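Local coordinates for protein SsfS6 (Streptomyces sp. SF2575, PDB 4G2T) that has the two-domain GT-B fold, two Rossmann-like halves each built on a parallel sheet, and binds thymidine-5'-diphosphate in the cleft between them, at residues 21-26 with 71-76; 151-156 with 332-337; 186-191 with 204-209; 230-235 with 301-306; 263-268 with 284-289. All blocks are in the same frame, centred on the assembly; numbering follows the deposited sequence. Where two conformers were deposited one is given.

In the fold
The five contacts are spread over both halves of a GT-B fold. Contacts 1 and 3 lie in the half built round the seven-stranded parallel sheet that contains strand 16-20, on opposite sides of the chain's centre with their centres about 22 Å apart. Contacts 4 and 5 share the second sheet, strands 228-232 and 265-269 being neighbours, with centres about 11 Å apart. Contact 2 joins the two halves and touches contact 3. Along the chain, contact 1 closes first, while contact 2 spans a long loop that encloses contact 3 and contact 4, with contact 5 nested inside contact 4. All but contact 2 include a residue of the thymidine-5'-diphosphate pocket, which therefore draws on both halves.

Contact 1: 21-26 with 71-76; sequences AGCSEG and LDMPEV
Cys23 points its side chain at the 71-76 segment and meets it with two atoms. CB sits against the carbonyl of Leu71, 3.3 Å from Leu71 O. SG reaches the start of helix 73-77, lying 3.7 Å from Met73 N. Its chi1 of 59° puts the sulfur between the backbone N and the carbonyl carbon, turned to the base of Met73, a selenomethionine here. SG lies 3.8 Å from Met73 CG and 4.0 Å from Met73 SE; the Met73 chain bends at chi2 and chi3 beyond. Past it, Met73 packs on Leu106 of helix 92-121. A small, polarisable thiol suits a buried position between backbone and an apolar chain. The 21-26 loop, after strand 16-20, holds Gly26 of the thymidine-5'-diphosphate pocket. The backbones also bring two acceptors together, Cys23 O and Leu71 O at 3.3 Å. Asn52 bonds to both segments, accepting from Leu71 N and donating weakly to Cys23 O. Water 1 also donates to Cys23 O, at 2.8 Å; its second bond, to Asp72 OD1, is doubtful because Asp72 has two conformers. The contact is thus chiefly van der Waals; the facing carbonyls probably repel, which the water and, weakly, Asn52 at Cys23 O probably offset in part.

Contact 2: 151-156 with 332-337; sequences IRLASP and WDSARL
Ser334 and Leu153 make the tight part of this contact. The serine OG lies 3.3 Å from Leu153 CB, and Leu153 CD1 lies 3.6 Å from Ser334 O. With chi1 at -62°, OG stands beside its own backbone N and faces the loop, where several partners gather round it. Ala154 N donates a weak, bent bond to Ser334 OG (3.3 Å, 138°), water 2 donates to it as well, and Ser334 OG donates to water 3 at 2.8 Å. Water 2 also accepts from Leu153 N and water 3 donates to Ala154 O, so a hydroxyl small enough to sit close to the loop couples the helix to the loop backbone directly and through two waters. The other side is looser and partly exposed. Ala154 CB rests on Asp333 CB at 3.9 Å and more distantly on Leu337 CD2, while Pro156 and Asp333 slide past each other in opposite directions, with Pro156 CG 3.7 Å from Asp333 OD2. The carboxylate is engaged on its own helix by a salt bridge from Arg336 NH1 to Asp333 OD1, and Arg336 also pairs with Glu92. The loop after strand 146-149 thereby meets helix 332-340 of the other half, with Leu313 and Leu316 of helix 309-317 packing on Leu153 and helix 92-121 touching Asp333.

Contact 3: 186-191 with 204-209; sequences IDVCPP and MRYVPY
Ile186 and Met204 form the apolar first shell. Both Ile186 CG2 and Ile186 CD1 lie 3.6 Å from Met204 CE, and the isoleucine CG2 also touches Met204 CB. The Met204 chain, selenomethionine here, sets out with CG anti to its N and then turns at chi3 (-69°), which brings the methyl against both isoleucine carbons; being unbranched, it can bend at its end to meet both Ile186 branches. Beside this, Met204 N donates to Asp187 O at 2.9 Å. Val188 lays CA and CG1 against Met204 O, and its CG1 comes to the edge of the Tyr206 ring, a looser touch at 4.5 Å from CD1. Water 4 bridges the two backbones, giving protons to Val188 O and Met204 O, each at 2.9 Å, and accepting weakly from Tyr206 N. Further out, Asp187 OD2 accepts from Cys189 N at 3.1 Å, an Asx turn that fixes the chain as it leaves strand 184-187. Strands 184-187 and 202-203 are neighbours at one edge of the seven-stranded sheet, 202-203 being outermost within this chain. Helix 387-396 covers the apolar cluster through Pro387 and Ile390, helix 309-317 packs on Tyr206, and Arg39 and Gly42 of the second subunit border the 204-209 segment.

Contact 4: 230-235 with 301-306; sequences CLTFGT and DVVVHH. With TYD (thymidine-5'-diphosphate), chain B.
Three backbone hydrogen bonds join strands 230-232 and 302-305 in parallel register: Cys230 N to Val302 O, Val304 N to Cys230 O, and Thr232 N to Val304 O, at 2.9 to 3.1 Å. The strands run 16° apart. Two short CA-H...O contacts add to the ladder, the closer from His305 CA to Thr232 O. Apolar contacts lie on both faces. Leu231 and Val304 stand side by side, with Leu231 CD1 3.7 Å from Val304 CB, and on the opposite face Cys230 CB meets Val303 CG2. Branched and compact side chains suit such buried central strands. These are strands one and four of a Rossmann-like sheet ordered 3-2-1-4-5-6; the connections leaving their carboxyl ends part to opposite sides, which makes the crevice where nucleotides classically bind. The buried polar ends are satisfied within the sheet: Thr232 OG1 bonds to Ala269 O and His305 NE2 to Gln322 OE1. At the crevice, the Phe233 carbonyl O sits 3.0 Å above the centre of the His306 ring. Gly234, with phi at 89° and no side chain, lets His306 CE1 approach its N. Thymidine-5'-diphosphate is gripped by His306 NE2, which donates to both O2B (2.8 Å) and O3A (2.9 Å), and by Thr235 N, which donates to O3B (2.9 Å, 163°). Gly310 N and Thr311 N donate further bonds to the same ligand.

Contact 5: 263-268 with 284-289; sequences GFEVVV and GVLAAG
Strands 265-268 and 285-289 run parallel within 7°, tied by four backbone hydrogen bonds (Val266 N to Gly284 O, Leu286 N to Val266 O, Val268 N to Ala287 O at 2.9 Å, Gly289 N to Val268 O), with a beta bulge at Leu286, an extra residue whose phi/psi of -83°/-48° is not extended. The side chain of Leu286 therefore leans toward the neighbouring strand. Its CB lies beside Val267 CG2 at 3.7 Å, the two chains pointing the same way. Across its far end comes Glu265, fully extended with CG anti to the backbone N, which sets OE2 3.3 Å from both Leu286 CD1 and Leu286 CD2. On the face away from Val267, Val266 CG2 meets Val285 CG1 at 3.5 Å, and further along the small Ala288 lets its CB lie directly against Val268 CB (4.0 Å). Valine holds the extended form well. Gly284, with a positive phi, takes a conformation natural to glycine. Strand 285-289 is the outermost of the six-stranded sheet within this chain, and it ends at Gly289 of the thymidine-5'-diphosphate pocket. Glu265 OE1 is held by a salt bridge to Arg228 NE on the next strand, so the carboxylate probably keeps its charge: backbone bonds hold the edge strand, and the carboxylate is paired through OE1 while OE2 only touches the Leu286 methyls.

Contact 1: 21-26 with 71-76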
# COMPACT_ATOMS: atom_id res chain seq x y z
N ALA A 21 13.73 7.95 -0.15
CA ALA A 21 12.90 8.91 -0.88
C ALA A 21 13.22 10.37 -0.52
O ALA A 21 14.08 10.64 0.31
CB ALA A 21 11.43 8.62 -0.65
N GLY A 22 12.50 11.29 -1.15
CA GLY A 22 12.74 12.71 -0.99
C GLY A 22 11.99 13.35 0.17
O GLY A 22 11.59 12.66 1.11
N CYS A 23 11.81 14.66 0.10
CA CYS A 23 11.22 15.42 1.21
C CYS A 23 9.85 16.02 0.89
O CYS A 23 9.25 16.69 1.74
CB CYS A 23 12.19 16.51 1.68
SG CYS A 23 12.65 17.70 0.41
N SER A 24 9.36 15.80 -0.32
CA SER A 24 8.00 16.20 -0.67
C SER A 24 7.28 15.07 -1.40
O SER A 24 7.93 14.16 -1.93
CB SER A 24 7.98 17.49 -1.48
OG SER A 24 8.67 17.35 -2.70
N GLU A 25 5.95 15.13 -1.43
CA GLU A 25 5.12 14.04 -1.95
C GLU A 25 5.49 13.58 -3.35
O GLU A 25 5.40 12.39 -3.67
CB GLU A 25 3.64 14.43 -1.91
CG GLU A 25 3.07 14.65 -0.52
CD GLU A 25 3.29 16.06 -0.00
OE1 GLU A 25 4.17 16.77 -0.54
OE2 GLU A 25 2.57 16.47 0.94
N GLY A 26 5.92 14.51 -4.19
CA GLY A 26 6.25 14.21 -5.57
C GLY A 26 7.47 13.31 -5.73
O GLY A 26 7.66 12.69 -6.78
N LEU A 71 11.48 18.78 6.46
CA LEU A 71 12.35 19.47 5.51
C LEU A 71 11.70 19.68 4.15
O LEU A 71 10.98 18.81 3.65
CB LEU A 71 13.66 18.68 5.34
CG LEU A 71 14.73 19.22 4.40
CD1 LEU A 71 15.28 20.54 4.91
CD2 LEU A 71 15.84 18.21 4.22
N ASP A 72 11.95 20.83 3.55
CA ASP A 72 11.47 21.10 2.20
C ASP A 72 12.63 21.55 1.32
O ASP A 72 13.63 22.07 1.82
CB ASP A 72 10.36 22.16 2.21
CG ASP A 72 9.58 22.20 0.91
OD1 ASP A 72 9.57 21.17 0.19
OD2 ASP A 72 8.98 23.25 0.61
N MSE A 73 12.49 21.35 0.02
CA MSE A 73 13.55 21.66 -0.95
C MSE A 73 14.15 23.09 -0.90
O MSE A 73 15.36 23.23 -1.01
CB MSE A 73 13.12 21.31 -2.38
CG MSE A 73 13.22 19.82 -2.70
SE MSE A 73 15.02 19.12 -2.44
CE MSE A 73 16.02 20.43 -3.48
N PRO A 74 13.30 24.13 -0.76
CA PRO A 74 13.86 25.49 -0.73
C PRO A 74 14.93 25.73 0.34
O PRO A 74 15.83 26.53 0.09
CB PRO A 74 12.63 26.35 -0.45
CG PRO A 74 11.51 25.61 -1.06
CD PRO A 74 11.83 24.16 -0.83
N GLU A 75 14.84 25.06 1.48
CA GLU A 75 15.84 25.21 2.53
C GLU A 75 17.22 24.82 2.01
O GLU A 75 18.22 25.47 2.31
CB GLU A 75 15.52 24.33 3.73
CG GLU A 75 14.15 24.53 4.33
CD GLU A 75 13.93 23.68 5.57
OE1 GLU A 75 12.83 23.11 5.71
OE2 GLU A 75 14.87 23.56 6.38
N VAL A 76 17.25 23.76 1.22
CA VAL A 76 18.50 23.18 0.75
C VAL A 76 18.97 23.86 -0.53
O VAL A 76 20.17 23.99 -0.77
CB VAL A 76 18.32 21.68 0.47
CG1 VAL A 76 19.67 21.03 0.26
CG2 VAL A 76 17.60 21.01 1.63
O HOH W 1 7.96 19.10 1.41

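Contact 2: 151-156 with 332-337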
# COMPACT_ATOMS: atom_id res chain seq x y z
N ILE A 151 11.28 8.95 -12.24
CA ILE A 151 9.92 9.33 -11.88
C ILE A 151 9.47 10.50 -12.74
O ILE A 151 8.52 11.22 -12.40
CB ILE A 151 9.81 9.70 -10.39
CG1 ILE A 151 10.67 10.93 -10.08
CG2 ILE A 151 10.26 8.53 -9.52
CD1 ILE A 151 10.62 11.36 -8.63
N ARG A 152 10.15 10.69 -13.87
CA ARG A 152 9.91 11.83 -14.75
C ARG A 152 9.85 11.39 -16.21
O ARG A 152 10.45 10.38 -16.58
CB ARG A 152 11.02 12.87 -14.56
CG ARG A 152 11.22 13.31 -13.12
CD ARG A 152 12.56 14.00 -12.91
NE ARG A 152 12.70 14.48 -11.54
CZ ARG A 152 13.15 13.74 -10.53
NH1 ARG A 152 13.52 12.48 -10.74
NH2 ARG A 152 13.24 14.26 -9.31
N LEU A 153 9.13 12.16 -17.02
CA LEU A 153 9.10 11.92 -18.46
C LEU A 153 10.50 12.09 -19.04
O LEU A 153 10.91 11.36 -19.94
CB LEU A 153 8.14 12.89 -19.15
CG LEU A 153 6.67 12.49 -19.24
CD1 LEU A 153 5.85 13.61 -19.87
CD2 LEU A 153 6.52 11.21 -20.05
N ALA A 154 11.22 13.08 -18.51
CA ALA A 154 12.60 13.32 -18.91
C ALA A 154 13.40 13.81 -17.71
O ALA A 154 12.98 14.72 -17.00
CB ALA A 154 12.65 14.35 -20.03
N SER A 155 14.55 13.18 -17.48
CA SER A 155 15.41 13.56 -16.37
C SER A 155 16.72 14.15 -16.88
O SER A 155 17.64 13.41 -17.23
CB SER A 155 15.70 12.36 -15.47
OG SER A 155 14.50 11.79 -14.98
N PRO A 156 16.79 15.49 -16.95
CA PRO A 156 18.00 16.20 -17.39
C PRO A 156 19.23 15.77 -16.61
O PRO A 156 19.31 16.01 -15.40
CB PRO A 156 17.67 17.67 -17.09
CG PRO A 156 16.18 17.73 -17.19
CD PRO A 156 15.69 16.42 -16.64
N TRP A 332 10.35 21.23 -17.19
CA TRP A 332 10.25 21.88 -18.50
C TRP A 332 10.39 20.91 -19.66
O TRP A 332 9.61 20.97 -20.61
CB TRP A 332 11.29 23.00 -18.62
CG TRP A 332 10.90 24.26 -17.91
CD1 TRP A 332 9.69 24.54 -17.34
CD2 TRP A 332 11.71 25.42 -17.70
NE1 TRP A 332 9.70 25.80 -16.79
CE2 TRP A 332 10.93 26.36 -16.99
CE3 TRP A 332 13.03 25.76 -18.04
CZ2 TRP A 332 11.42 27.61 -16.62
CZ3 TRP A 332 13.51 27.00 -17.67
CH2 TRP A 332 12.71 27.91 -16.97
N ASP A 333 11.38 20.03 -19.59
CA ASP A 333 11.61 19.04 -20.64
C ASP A 333 10.40 18.13 -20.84
O ASP A 333 10.03 17.81 -21.97
CB ASP A 333 12.85 18.20 -20.34
CG ASP A 333 14.14 18.94 -20.65
OD1 ASP A 333 14.10 20.18 -20.80
OD2 ASP A 333 15.20 18.28 -20.74
N SER A 334 9.79 17.72 -19.73
CA SER A 334 8.63 16.84 -19.77
C SER A 334 7.44 17.49 -20.47
O SER A 334 6.71 16.83 -21.21
CB SER A 334 8.24 16.41 -18.36
OG SER A 334 9.28 15.69 -17.73
N ALA A 335 7.26 18.78 -20.24
CA ALA A 335 6.16 19.52 -20.85
C ALA A 335 6.41 19.74 -22.34
O ALA A 335 5.47 19.95 -23.11
CB ALA A 335 5.95 20.84 -20.15
N ARG A 336 7.68 19.69 -22.74
CA ARG A 336 8.04 19.83 -24.15
C ARG A 336 7.77 18.53 -24.90
O ARG A 336 7.26 18.55 -26.02
CB ARG A 336 9.51 20.23 -24.29
CG ARG A 336 9.82 21.62 -23.78
CD ARG A 336 11.32 21.89 -23.75
NE ARG A 336 11.62 23.22 -23.23
CZ ARG A 336 12.72 23.51 -22.54
NH1 ARG A 336 13.62 22.58 -22.28
NH2 ARG A 336 12.91 24.75 -22.10
N LEU A 337 8.11 17.41 -24.27
CA LEU A 337 7.82 16.10 -24.84
C LEU A 337 6.32 15.88 -24.94
O LEU A 337 5.83 15.23 -25.86
CB LEU A 337 8.45 14.99 -23.98
CG LEU A 337 9.87 14.53 -24.32
CD1 LEU A 337 10.87 15.66 -24.23
CD2 LEU A 337 10.28 13.38 -23.41
O HOH W 2 7.15 13.97 -16.17
O HOH W 3 11.45 17.39 -17.17

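Contact 3: 186-191 with 204-209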
# COMPACT_ATOMS: atom_id res chain seq x y z
N ILE A 186 15.90 2.38 -14.31
CA ILE A 186 14.53 2.28 -14.78
C ILE A 186 14.03 3.58 -15.40
O ILE A 186 14.21 4.65 -14.83
CB ILE A 186 13.58 1.86 -13.64
CG1 ILE A 186 14.06 0.55 -13.02
CG2 ILE A 186 12.16 1.74 -14.15
CD1 ILE A 186 13.49 0.28 -11.65
N ASP A 187 13.43 3.47 -16.58
CA ASP A 187 12.87 4.63 -17.27
C ASP A 187 11.38 4.41 -17.52
O ASP A 187 10.95 3.28 -17.76
CB ASP A 187 13.60 4.86 -18.59
CG ASP A 187 13.42 6.26 -19.13
OD1 ASP A 187 14.22 7.15 -18.77
OD2 ASP A 187 12.46 6.48 -19.91
N VAL A 188 10.60 5.48 -17.46
CA VAL A 188 9.15 5.36 -17.57
C VAL A 188 8.56 6.15 -18.74
O VAL A 188 7.35 6.26 -18.87
CB VAL A 188 8.44 5.80 -16.27
CG1 VAL A 188 8.78 4.85 -15.13
CG2 VAL A 188 8.83 7.23 -15.92
N CYS A 189 9.43 6.69 -19.59
CA CYS A 189 8.98 7.45 -20.75
C CYS A 189 8.60 6.51 -21.89
O CYS A 189 9.36 5.62 -22.25
CB CYS A 189 10.06 8.43 -21.21
SG CYS A 189 9.55 9.50 -22.57
N PRO A 190 7.40 6.72 -22.47
CA PRO A 190 6.94 5.94 -23.62
C PRO A 190 7.88 6.12 -24.81
O PRO A 190 8.21 7.26 -25.14
CB PRO A 190 5.57 6.55 -23.93
CG PRO A 190 5.13 7.19 -22.66
CD PRO A 190 6.39 7.69 -22.01
N PRO A 191 8.31 5.01 -25.44
CA PRO A 191 9.23 5.00 -26.57
C PRO A 191 8.90 6.01 -27.68
O PRO A 191 9.82 6.59 -28.26
CB PRO A 191 9.11 3.57 -27.10
CG PRO A 191 8.83 2.77 -25.88
CD PRO A 191 7.97 3.65 -24.99
N MSE A 204 9.62 0.70 -17.81
CA MSE A 204 8.60 0.22 -16.90
C MSE A 204 7.31 1.02 -17.05
O MSE A 204 7.35 2.24 -17.21
CB MSE A 204 9.08 0.30 -15.45
CG MSE A 204 8.10 -0.29 -14.44
SE MSE A 204 8.26 0.45 -12.64
CE MSE A 204 9.99 -0.25 -12.13
N ARG A 205 6.18 0.34 -17.01
CA ARG A 205 4.88 1.01 -17.06
C ARG A 205 4.69 1.84 -15.80
O ARG A 205 4.98 1.39 -14.69
CB ARG A 205 3.75 -0.01 -17.18
CG ARG A 205 2.36 0.61 -17.12
CD ARG A 205 1.27 -0.44 -17.14
NE ARG A 205 -0.06 0.16 -17.10
CZ ARG A 205 -1.20 -0.52 -17.02
NH1 ARG A 205 -1.17 -1.85 -16.97
NH2 ARG A 205 -2.36 0.12 -17.00
N TYR A 206 4.20 3.07 -15.98
CA TYR A 206 3.97 3.95 -14.84
C TYR A 206 2.62 3.66 -14.19
O TYR A 206 1.58 4.11 -14.67
CB TYR A 206 4.04 5.42 -15.27
CG TYR A 206 3.98 6.39 -14.11
CD1 TYR A 206 5.12 6.74 -13.41
CD2 TYR A 206 2.77 6.95 -13.71
CE1 TYR A 206 5.07 7.62 -12.35
CE2 TYR A 206 2.71 7.83 -12.65
CZ TYR A 206 3.86 8.17 -11.97
OH TYR A 206 3.81 9.05 -10.92
N VAL A 207 2.65 2.91 -13.09
CA VAL A 207 1.46 2.70 -12.29
C VAL A 207 1.35 3.84 -11.29
O VAL A 207 2.20 3.98 -10.41
CB VAL A 207 1.52 1.35 -11.54
CG1 VAL A 207 0.32 1.21 -10.61
CG2 VAL A 207 1.57 0.20 -12.53
N PRO A 208 0.31 4.67 -11.43
CA PRO A 208 0.21 5.90 -10.63
C PRO A 208 -0.29 5.68 -9.20
O PRO A 208 -1.31 5.04 -8.99
CB PRO A 208 -0.81 6.73 -11.42
CG PRO A 208 -1.67 5.72 -12.09
CD PRO A 208 -0.78 4.55 -12.41
N TYR A 209 0.46 6.21 -8.24
CA TYR A 209 -0.04 6.34 -6.87
C TYR A 209 -0.06 7.82 -6.50
O TYR A 209 0.97 8.49 -6.55
CB TYR A 209 0.82 5.56 -5.88
CG TYR A 209 0.36 5.74 -4.45
CD1 TYR A 209 -0.79 5.12 -3.98
CD2 TYR A 209 1.08 6.55 -3.57
CE1 TYR A 209 -1.22 5.30 -2.68
CE2 TYR A 209 0.65 6.72 -2.26
CZ TYR A 209 -0.49 6.10 -1.83
OH TYR A 209 -0.92 6.27 -0.53
O HOH W 4 5.49 4.18 -18.27

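Contact 4: 230-235 with 301-306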
# COMPACT_ATOMS: atom_id res chain seq x y z
N CYS A 230 -10.37 18.63 -14.51
CA CYS A 230 -9.66 18.56 -13.24
C CYS A 230 -8.59 19.64 -13.15
O CYS A 230 -7.70 19.72 -14.00
CB CYS A 230 -9.03 17.18 -13.04
SG CYS A 230 -8.05 17.05 -11.52
N LEU A 231 -8.68 20.46 -12.11
CA LEU A 231 -7.73 21.55 -11.91
C LEU A 231 -6.86 21.29 -10.68
O LEU A 231 -7.36 21.27 -9.56
CB LEU A 231 -8.48 22.88 -11.76
CG LEU A 231 -7.63 24.13 -11.53
CD1 LEU A 231 -6.73 24.41 -12.73
CD2 LEU A 231 -8.53 25.32 -11.24
N THR A 232 -5.57 21.08 -10.90
CA THR A 232 -4.66 20.77 -9.80
C THR A 232 -3.27 21.37 -10.03
O THR A 232 -2.77 21.39 -11.15
CB THR A 232 -4.52 19.25 -9.59
OG1 THR A 232 -3.53 18.99 -8.59
CG2 THR A 232 -4.13 18.55 -10.89
N PHE A 233 -2.66 21.87 -8.96
CA PHE A 233 -1.32 22.45 -9.06
C PHE A 233 -0.30 21.72 -8.18
O PHE A 233 0.82 22.19 -7.99
CB PHE A 233 -1.34 23.94 -8.72
CG PHE A 233 -1.80 24.81 -9.86
CD1 PHE A 233 -1.85 24.32 -11.15
CD2 PHE A 233 -2.18 26.13 -9.64
CE1 PHE A 233 -2.27 25.12 -12.20
CE2 PHE A 233 -2.60 26.93 -10.68
CZ PHE A 233 -2.64 26.42 -11.97
N GLY A 234 -0.69 20.56 -7.65
CA GLY A 234 0.22 19.74 -6.89
C GLY A 234 0.25 20.05 -5.40
O GLY A 234 -0.74 20.53 -4.84
N THR A 235 1.39 19.79 -4.77
CA THR A 235 1.52 19.95 -3.32
C THR A 235 2.48 21.07 -2.95
O THR A 235 2.60 21.44 -1.79
CB THR A 235 2.01 18.65 -2.66
OG1 THR A 235 3.35 18.37 -3.10
CG2 THR A 235 1.11 17.49 -3.04
N ASP A 301 -12.17 14.53 -18.38
CA ASP A 301 -11.90 14.60 -19.81
C ASP A 301 -10.64 15.40 -20.12
O ASP A 301 -9.98 15.16 -21.13
CB ASP A 301 -13.09 15.21 -20.56
CG ASP A 301 -14.32 14.32 -20.51
OD1 ASP A 301 -14.43 13.41 -21.35
OD2 ASP A 301 -15.18 14.54 -19.63
N VAL A 302 -10.30 16.34 -19.24
CA VAL A 302 -9.14 17.20 -19.46
C VAL A 302 -8.61 17.74 -18.13
O VAL A 302 -9.38 18.03 -17.21
CB VAL A 302 -9.47 18.36 -20.43
CG1 VAL A 302 -10.63 19.19 -19.91
CG2 VAL A 302 -8.25 19.23 -20.70
N VAL A 303 -7.29 17.87 -18.02
CA VAL A 303 -6.66 18.34 -16.79
C VAL A 303 -5.77 19.56 -17.00
O VAL A 303 -4.91 19.57 -17.88
CB VAL A 303 -5.81 17.23 -16.14
CG1 VAL A 303 -5.22 17.71 -14.82
CG2 VAL A 303 -6.64 15.98 -15.93
N VAL A 304 -5.98 20.59 -16.19
CA VAL A 304 -5.11 21.76 -16.19
C VAL A 304 -4.19 21.69 -14.98
O VAL A 304 -4.66 21.65 -13.84
CB VAL A 304 -5.92 23.06 -16.12
CG1 VAL A 304 -4.99 24.27 -16.07
CG2 VAL A 304 -6.87 23.16 -17.30
N HIS A 305 -2.88 21.67 -15.22
CA HIS A 305 -1.93 21.51 -14.12
C HIS A 305 -0.64 22.33 -14.24
O HIS A 305 -0.44 23.07 -15.20
CB HIS A 305 -1.62 20.03 -13.88
CG HIS A 305 -1.05 19.33 -15.07
ND1 HIS A 305 0.27 19.43 -15.43
CD2 HIS A 305 -1.63 18.52 -15.98
CE1 HIS A 305 0.49 18.71 -16.52
NE2 HIS A 305 -0.65 18.14 -16.87
N HIS A 306 0.22 22.17 -13.24
CA HIS A 306 1.44 22.96 -13.11
C HIS A 306 2.64 22.28 -13.76
O HIS A 306 3.78 22.67 -13.53
CB HIS A 306 1.74 23.21 -11.64
CG HIS A 306 2.09 21.97 -10.88
ND1 HIS A 306 1.23 20.89 -10.77
CD2 HIS A 306 3.21 21.62 -10.19
CE1 HIS A 306 1.80 19.94 -10.05
NE2 HIS A 306 3.00 20.36 -9.69
PA TYD B . 3.71 16.32 -8.72
O1A TYD B . 2.77 16.02 -9.87
O2A TYD B . 5.12 15.91 -9.09
O3A TYD B . 3.64 17.85 -8.42
PB TYD B . 4.45 18.45 -7.23
O1B TYD B . 5.73 17.68 -7.02
O2B TYD B . 4.78 19.89 -7.56
O3B TYD B . 3.63 18.40 -5.96
O5' TYD B . 3.26 15.54 -7.45
C5' TYD B . 1.96 15.67 -6.99
C4' TYD B . 1.47 14.33 -6.58
O4' TYD B . 0.46 14.46 -5.63
C3' TYD B . 0.86 13.63 -7.76
O3' TYD B . 1.07 12.27 -7.65
C2' TYD B . -0.60 13.95 -7.75
C1' TYD B . -0.84 14.09 -6.20
N1 TYD B . -2.09 14.87 -5.74
C2 TYD B . -3.43 14.37 -5.95
O2 TYD B . -3.61 13.30 -6.50
N3 TYD B . -4.57 15.10 -5.53
C4 TYD B . -4.41 16.34 -4.89
O4 TYD B . -5.39 16.98 -4.52
C5 TYD B . -3.03 16.86 -4.67
C5M TYD B . -2.85 18.18 -3.99
C6 TYD B . -1.92 16.15 -5.08

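Contact 5: 263-268 with 284-289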
# COMPACT_ATOMS: atom_id res chain seq x y z
N GLY A 263 -17.78 25.70 -20.75
CA GLY A 263 -18.59 24.51 -20.92
C GLY A 263 -17.99 23.32 -20.20
O GLY A 263 -17.91 22.22 -20.75
N PHE A 264 -17.57 23.53 -18.95
CA PHE A 264 -16.95 22.47 -18.17
C PHE A 264 -17.52 22.37 -16.76
O PHE A 264 -17.89 23.37 -16.14
CB PHE A 264 -15.44 22.70 -18.07
CG PHE A 264 -14.68 22.33 -19.31
CD1 PHE A 264 -14.53 21.00 -19.68
CD2 PHE A 264 -14.11 23.31 -20.11
CE1 PHE A 264 -13.83 20.66 -20.82
CE2 PHE A 264 -13.40 22.97 -21.25
CZ PHE A 264 -13.26 21.64 -21.60
N GLU A 265 -17.58 21.14 -16.25
CA GLU A 265 -17.79 20.90 -14.84
C GLU A 265 -16.41 20.68 -14.24
O GLU A 265 -15.71 19.76 -14.64
CB GLU A 265 -18.66 19.66 -14.62
CG GLU A 265 -18.91 19.32 -13.17
CD GLU A 265 -19.64 18.00 -13.00
OE1 GLU A 265 -19.53 17.14 -13.89
OE2 GLU A 265 -20.33 17.82 -11.97
N VAL A 266 -16.01 21.53 -13.30
CA VAL A 266 -14.63 21.48 -12.82
C VAL A 266 -14.47 20.92 -11.41
O VAL A 266 -15.28 21.18 -10.52
CB VAL A 266 -13.93 22.85 -12.94
CG1 VAL A 266 -13.81 23.26 -14.39
CG2 VAL A 266 -14.68 23.90 -12.15
N VAL A 267 -13.42 20.13 -11.23
CA VAL A 267 -13.05 19.60 -9.92
C VAL A 267 -11.63 20.04 -9.60
O VAL A 267 -10.73 19.89 -10.42
CB VAL A 267 -13.12 18.06 -9.90
CG1 VAL A 267 -12.52 17.51 -8.61
CG2 VAL A 267 -14.55 17.58 -10.08
N VAL A 268 -11.44 20.60 -8.41
CA VAL A 268 -10.12 21.09 -8.02
C VAL A 268 -9.42 20.16 -7.04
O VAL A 268 -9.84 20.03 -5.89
CB VAL A 268 -10.21 22.50 -7.41
CG1 VAL A 268 -8.82 23.02 -7.08
CG2 VAL A 268 -10.92 23.45 -8.36
N GLY A 284 -20.17 25.93 -10.75
CA GLY A 284 -19.68 25.23 -11.92
C GLY A 284 -18.59 24.28 -11.47
O GLY A 284 -18.16 23.41 -12.23
N VAL A 285 -18.14 24.47 -10.24
CA VAL A 285 -17.21 23.54 -9.61
C VAL A 285 -18.01 22.42 -8.96
O VAL A 285 -19.04 22.65 -8.32
CB VAL A 285 -16.26 24.25 -8.61
CG1 VAL A 285 -15.73 25.55 -9.20
CG2 VAL A 285 -16.95 24.52 -7.27
N LEU A 286 -17.56 21.19 -9.18
CA LEU A 286 -18.24 20.04 -8.62
C LEU A 286 -17.77 19.85 -7.18
O LEU A 286 -18.58 19.69 -6.27
CB LEU A 286 -17.96 18.80 -9.45
CG LEU A 286 -18.54 17.49 -8.91
CD1 LEU A 286 -20.04 17.62 -8.70
CD2 LEU A 286 -18.22 16.35 -9.86
N ALA A 287 -16.45 19.88 -6.99
CA ALA A 287 -15.86 19.71 -5.68
C ALA A 287 -14.44 20.26 -5.65
O ALA A 287 -13.80 20.41 -6.69
CB ALA A 287 -15.88 18.24 -5.27
N ALA A 288 -13.96 20.54 -4.45
CA ALA A 288 -12.59 21.02 -4.26
C ALA A 288 -12.00 20.39 -3.01
O ALA A 288 -12.53 20.56 -1.91
CB ALA A 288 -12.56 22.53 -4.16
N GLY A 289 -10.90 19.65 -3.18
CA GLY A 289 -10.26 18.98 -2.06
C GLY A 289 -9.23 17.97 -2.51
O GLY A 289 -8.91 17.87 -3.69